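Local coordinates for protein copper-containing nitrite reductase (Thermus scotoductus, PDB 6HBE) that probably reduces nitrite to nitric oxide with electrons from cytochrome c, working as a copper-containing homotrimer, at residues T214-Y226 / P231-A243. Numbering follows the deposited sequence.
Sequences TLHVVGGIFEYMY and PKNLVVGAQTALA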
loop_
_atom_site.group_PDB
_atom_site.type_symbol
_atom_site.label_atom_id
_atom_site.label_comp_id
_atom_site.label_asym_id
_atom_site.label_seq_id
_atom_site.Cartn_x
_atom_site.Cartn_y
_atom_site.Cartn_z
ATOM N N THR C 214 -7.242 9.443 4.960
ATOM C CA THR C 214 -8.576 9.995 4.717
ATOM C C THR C 214 -9.086 10.515 6.062
ATOM O O THR C 214 -9.693 9.773 6.845
ATOM C CB THR C 214 -9.576 8.990 4.059
ATOM O OG1 THR C 214 -9.490 7.705 4.695
ATOM C CG2 THR C 214 -9.240 8.812 2.564
ATOM N N LEU C 215 -8.849 11.799 6.320
ATOM C CA LEU C 215 -9.180 12.390 7.639
ATOM C C LEU C 215 -10.686 12.546 7.815
ATOM O O LEU C 215 -11.366 12.936 6.878
ATOM C CB LEU C 215 -8.498 13.737 7.861
ATOM C CG LEU C 215 -8.465 14.253 9.305
ATOM C CD1 LEU C 215 -7.571 13.408 10.180
ATOM C CD2 LEU C 215 -7.970 15.682 9.357
ATOM N N HIS C 216 -11.181 12.211 9.006
ATOM C CA HIS C 216 -12.625 12.109 9.287
ATOM C C HIS C 216 -12.906 12.547 10.740
ATOM O O HIS C 216 -12.054 12.328 11.611
ATOM C CB HIS C 216 -13.093 10.664 9.041
ATOM C CG HIS C 216 -14.496 10.370 9.500
ATOM N ND1 HIS C 216 -15.622 10.822 8.833
ATOM C CD2 HIS C 216 -14.949 9.628 10.541
ATOM C CE1 HIS C 216 -16.705 10.386 9.454
ATOM N NE2 HIS C 216 -16.325 9.656 10.496
ATOM N N VAL C 217 -14.079 13.138 11.000
ATOM C CA VAL C 217 -14.574 13.340 12.396
ATOM C C VAL C 217 -15.915 12.611 12.593
ATOM O O VAL C 217 -16.855 12.877 11.865
ATOM C CB VAL C 217 -14.738 14.849 12.784
ATOM C CG1 VAL C 217 -15.343 14.978 14.194
ATOM C CG2 VAL C 217 -13.417 15.565 12.777
ATOM N N VAL C 218 -15.972 11.675 13.557
ATOM C CA VAL C 218 -17.193 10.895 13.848
ATOM C C VAL C 218 -18.222 11.847 14.453
ATOM O O VAL C 218 -17.967 12.454 15.501
ATOM C CB VAL C 218 -16.915 9.734 14.840
ATOM C CG1 VAL C 218 -18.164 8.867 15.057
ATOM C CG2 VAL C 218 -15.756 8.866 14.353
ATOM N N GLY C 219 -19.363 11.993 13.775
ATOM C CA GLY C 219 -20.387 12.958 14.151
ATOM C C GLY C 219 -20.251 14.278 13.433
ATOM O O GLY C 219 -20.939 15.245 13.770
ATOM N N GLY C 220 -19.366 14.365 12.438
ATOM C CA GLY C 220 -19.246 15.597 11.656
ATOM C C GLY C 220 -19.146 15.430 10.149
ATOM O O GLY C 220 -18.602 14.442 9.654
ATOM N N ILE C 221 -19.645 16.418 9.406
ATOM C CA ILE C 221 -19.420 16.534 7.960
ATOM C C ILE C 221 -18.726 17.866 7.791
ATOM O O ILE C 221 -19.301 18.889 8.182
ATOM C CB ILE C 221 -20.768 16.492 7.162
ATOM C CG1 ILE C 221 -21.434 15.123 7.354
ATOM C CG2 ILE C 221 -20.562 16.726 5.677
ATOM C CD1 ILE C 221 -22.798 14.953 6.707
ATOM N N PHE C 222 -17.499 17.861 7.243
ATOM C CA PHE C 222 -16.698 19.076 7.101
ATOM C C PHE C 222 -17.389 20.045 6.143
ATOM O O PHE C 222 -17.744 19.692 5.013
ATOM C CB PHE C 222 -15.253 18.802 6.603
ATOM C CG PHE C 222 -14.452 17.858 7.473
ATOM C CD1 PHE C 222 -14.388 18.034 8.838
ATOM C CD2 PHE C 222 -13.715 16.837 6.903
ATOM C CE1 PHE C 222 -13.626 17.187 9.645
ATOM C CE2 PHE C 222 -12.959 15.976 7.697
ATOM C CZ PHE C 222 -12.897 16.167 9.070
ATOM N N GLU C 223 -17.579 21.279 6.594
ATOM C CA GLU C 223 -18.362 22.238 5.815
ATOM C C GLU C 223 -17.593 22.748 4.598
ATOM O O GLU C 223 -18.119 22.733 3.470
ATOM C CB GLU C 223 -18.829 23.385 6.705
ATOM C CG GLU C 223 -19.547 22.855 7.963
ATOM C CD GLU C 223 -20.369 23.885 8.681
ATOM O OE1 GLU C 223 -21.115 24.619 7.999
ATOM O OE2 GLU C 223 -20.268 23.952 9.924
ATOM N N TYR C 224 -16.369 23.219 4.831
ATOM C CA TYR C 224 -15.502 23.739 3.761
ATOM C C TYR C 224 -14.089 23.188 3.940
ATOM O O TYR C 224 -13.587 23.189 5.039
ATOM C CB TYR C 224 -15.416 25.275 3.808
ATOM C CG TYR C 224 -16.743 26.016 3.857
ATOM C CD1 TYR C 224 -17.753 25.762 2.926
ATOM C CD2 TYR C 224 -16.966 27.021 4.815
ATOM C CE1 TYR C 224 -18.981 26.444 2.972
ATOM C CE2 TYR C 224 -18.193 27.716 4.871
ATOM C CZ TYR C 224 -19.193 27.421 3.953
ATOM O OH TYR C 224 -20.389 28.122 4.004
ATOM N N MET C 225 -13.445 22.773 2.851
ATOM C CA MET C 225 -12.052 22.333 2.866
ATOM C C MET C 225 -11.292 22.981 1.713
ATOM O O MET C 225 -11.855 23.221 0.672
ATOM C CB MET C 225 -11.934 20.810 2.737
ATOM C CG MET C 225 -12.972 20.019 3.487
ATOM S SD MET C 225 -12.599 18.265 3.681
ATOM C CE MET C 225 -12.412 17.762 1.979
ATOM N N TYR C 226 -9.997 23.204 1.912
ATOM C CA TYR C 226 -9.146 23.861 0.932
ATOM C C TYR C 226 -7.919 23.000 0.669
ATOM O O TYR C 226 -7.073 22.840 1.554
ATOM C CB TYR C 226 -8.759 25.256 1.442
ATOM C CG TYR C 226 -9.963 26.056 1.900
ATOM C CD1 TYR C 226 -10.421 25.976 3.219
ATOM C CD2 TYR C 226 -10.655 26.884 1.014
ATOM C CE1 TYR C 226 -11.544 26.697 3.637
ATOM C CE2 TYR C 226 -11.769 27.605 1.423
ATOM C CZ TYR C 226 -12.210 27.521 2.722
ATOM O OH TYR C 226 -13.316 28.234 3.135
ATOM N N PRO C 231 -7.003 29.111 -0.361
ATOM C CA PRO C 231 -8.447 29.432 -0.400
ATOM C C PRO C 231 -9.186 29.186 -1.702
ATOM O O PRO C 231 -10.387 28.977 -1.652
ATOM C CB PRO C 231 -8.501 30.931 -0.070
ATOM C CG PRO C 231 -7.272 31.190 0.704
ATOM C CD PRO C 231 -6.216 30.260 0.144
ATOM N N LYS C 232 -8.501 29.206 -2.848
ATOM C CA LYS C 232 -9.138 28.966 -4.145
ATOM C C LYS C 232 -9.589 27.520 -4.392
ATOM O O LYS C 232 -10.486 27.276 -5.199
ATOM C CB LYS C 232 -8.203 29.322 -5.308
ATOM C CG LYS C 232 -7.641 30.735 -5.330
ATOM C CD LYS C 232 -8.706 31.804 -5.292
ATOM C CE LYS C 232 -8.041 33.169 -5.295
ATOM N NZ LYS C 232 -9.054 34.238 -5.086
ATOM N N ASN C 233 -8.966 26.566 -3.716
ATOM C CA ASN C 233 -9.196 25.142 -3.974
ATOM C C ASN C 233 -10.296 24.544 -3.049
ATOM O O ASN C 233 -10.044 23.578 -2.284
ATOM C CB ASN C 233 -7.881 24.368 -3.790
ATOM C CG ASN C 233 -6.763 24.816 -4.729
ATOM O OD1 ASN C 233 -6.985 25.251 -5.854
ATOM N ND2 ASN C 233 -5.535 24.657 -4.275
ATOM N N LEU C 234 -11.512 25.089 -3.160
ATOM C CA LEU C 234 -12.626 24.770 -2.253
ATOM C C LEU C 234 -13.386 23.477 -2.609
ATOM O O LEU C 234 -13.739 23.258 -3.756
ATOM C CB LEU C 234 -13.634 25.934 -2.217
ATOM C CG LEU C 234 -14.926 25.766 -1.387
ATOM C CD1 LEU C 234 -14.609 25.643 0.096
ATOM C CD2 LEU C 234 -15.863 26.944 -1.630
ATOM N N VAL C 235 -13.617 22.636 -1.590
ATOM C CA VAL C 235 -14.425 21.428 -1.648
ATOM C C VAL C 235 -15.412 21.561 -0.497
ATOM O O VAL C 235 -15.005 21.979 0.604
ATOM C CB VAL C 235 -13.512 20.179 -1.401
ATOM C CG1 VAL C 235 -14.320 18.884 -1.352
ATOM C CG2 VAL C 235 -12.416 20.101 -2.454
ATOM N N VAL C 236 -16.691 21.239 -0.718
ATOM C CA VAL C 236 -17.697 21.389 0.336
ATOM C C VAL C 236 -18.339 20.060 0.757
ATOM O O VAL C 236 -18.470 19.136 -0.055
ATOM C CB VAL C 236 -18.806 22.412 -0.047
ATOM C CG1 VAL C 236 -18.187 23.706 -0.550
ATOM C CG2 VAL C 236 -19.758 21.875 -1.098
ATOM N N GLY C 237 -18.799 20.003 2.009
ATOM C CA GLY C 237 -19.647 18.912 2.470
ATOM C C GLY C 237 -19.068 17.502 2.428
ATOM O O GLY C 237 -19.702 16.576 1.876
ATOM N N ALA C 238 -17.906 17.337 3.055
ATOM C CA ALA C 238 -17.122 16.108 2.944
ATOM C C ALA C 238 -17.023 15.273 4.228
ATOM O O ALA C 238 -16.748 15.789 5.334
ATOM C CB ALA C 238 -15.723 16.444 2.426
ATOM N N GLN C 239 -17.216 13.977 4.071
ATOM C CA GLN C 239 -16.962 13.022 5.164
ATOM C C GLN C 239 -15.482 12.669 5.359
ATOM O O GLN C 239 -15.117 12.144 6.413
ATOM C CB GLN C 239 -17.792 11.740 4.978
ATOM C CG GLN C 239 -17.218 10.727 3.988
ATOM C CD GLN C 239 -18.282 9.879 3.335
ATOM O OE1 GLN C 239 -18.771 8.907 3.911
ATOM N NE2 GLN C 239 -18.619 10.219 2.109
ATOM N N THR C 240 -14.661 12.905 4.330
ATOM C CA THR C 240 -13.249 12.603 4.331
ATOM C C THR C 240 -12.442 13.699 3.593
ATOM O O THR C 240 -12.961 14.334 2.673
ATOM C CB THR C 240 -12.939 11.258 3.626
ATOM O OG1 THR C 240 -13.710 11.135 2.437
ATOM C CG2 THR C 240 -13.185 10.090 4.528
ATOM N N ALA C 241 -11.187 13.881 4.016
ATOM C CA ALA C 241 -10.185 14.680 3.331
ATOM C C ALA C 241 -9.024 13.765 2.876
ATOM O O ALA C 241 -8.182 13.369 3.689
ATOM C CB ALA C 241 -9.678 15.773 4.251
ATOM N N LEU C 242 -9.032 13.396 1.602
ATOM C CA LEU C 242 -8.031 12.503 0.997
ATOM C C LEU C 242 -6.644 13.221 0.892
ATOM O O LEU C 242 -6.558 14.321 0.336
ATOM C CB LEU C 242 -8.516 12.071 -0.401
ATOM C CG LEU C 242 -7.530 11.234 -1.218
ATOM C CD1 LEU C 242 -7.273 9.884 -0.559
ATOM C CD2 LEU C 242 -7.990 11.038 -2.634
ATOM N N ALA C 243 -5.596 12.612 1.452
ATOM C CA ALA C 243 -4.228 13.185 1.438
ATOM C C ALA C 243 -3.160 12.121 1.270
ATOM O O ALA C 243 -2.950 11.282 2.179
ATOM C CB ALA C 243 -3.990 13.994 2.709
HETATM O O HOH W 1 -15.882 13.996 8.862
#
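Two antiparallel strand pairings at the margin of the second cupredoxin-like domain meet here: strand 222-227 pairs with 234-238 as a hairpin, and strand 213-217 pairs with 241-243 in the facing sheet, so both partners pass from one sheet to the other together. In the hairpin, Met225 and Val235 form a hydrogen-bonded pair, with Met225 N 2.8 Å from Val235 O. The corner follows at a G1 beta bulge, where Gly237 and Ala238 both oppose Phe222; Gly237, with positive phi, gives its N-H to Glu223 O. Beyond it, Leu215 and Ala241 exchange two backbone bonds.

Met225 fills the angle between the two pairings. Its chain bends at the thioether (chi3 -57°), bringing CE to 3.6 Å from Ala238 CB while SD rests 3.9 Å from Ala241 CB; Trp249 of strand 248-254 also packs on this side chain. On the other face of the hairpin, Leu234 and Tyr226 run side by side in the same direction, Leu234 CD1 lying 3.7 Å from Tyr226 CE2, and the tyrosine OH is hydrogen-bonded to Glu252.

The polar link is His216: with CG anti to the backbone N (chi1 171°), the ring is carried to where ND1 donates to Gln239 O at 2.8 Å, a fairly straight bond (162°) lying in both the ring plane and the carbonyl plane. A water accepts from Val217 N and also lies close to Gly220 O and Gln239 O, bridging the turn 217-220 to the partner chain.

Asn83 of a second subunit accepts from Ile221 N, and His80 of that subunit, a copper ligand, packs on Ile221. The ND1 bond restrains the ring's rotation, with the His216 side chain about 4 Å from the copper; as in relatives, this histidine probably serves nitrite reduction at the type 2 site.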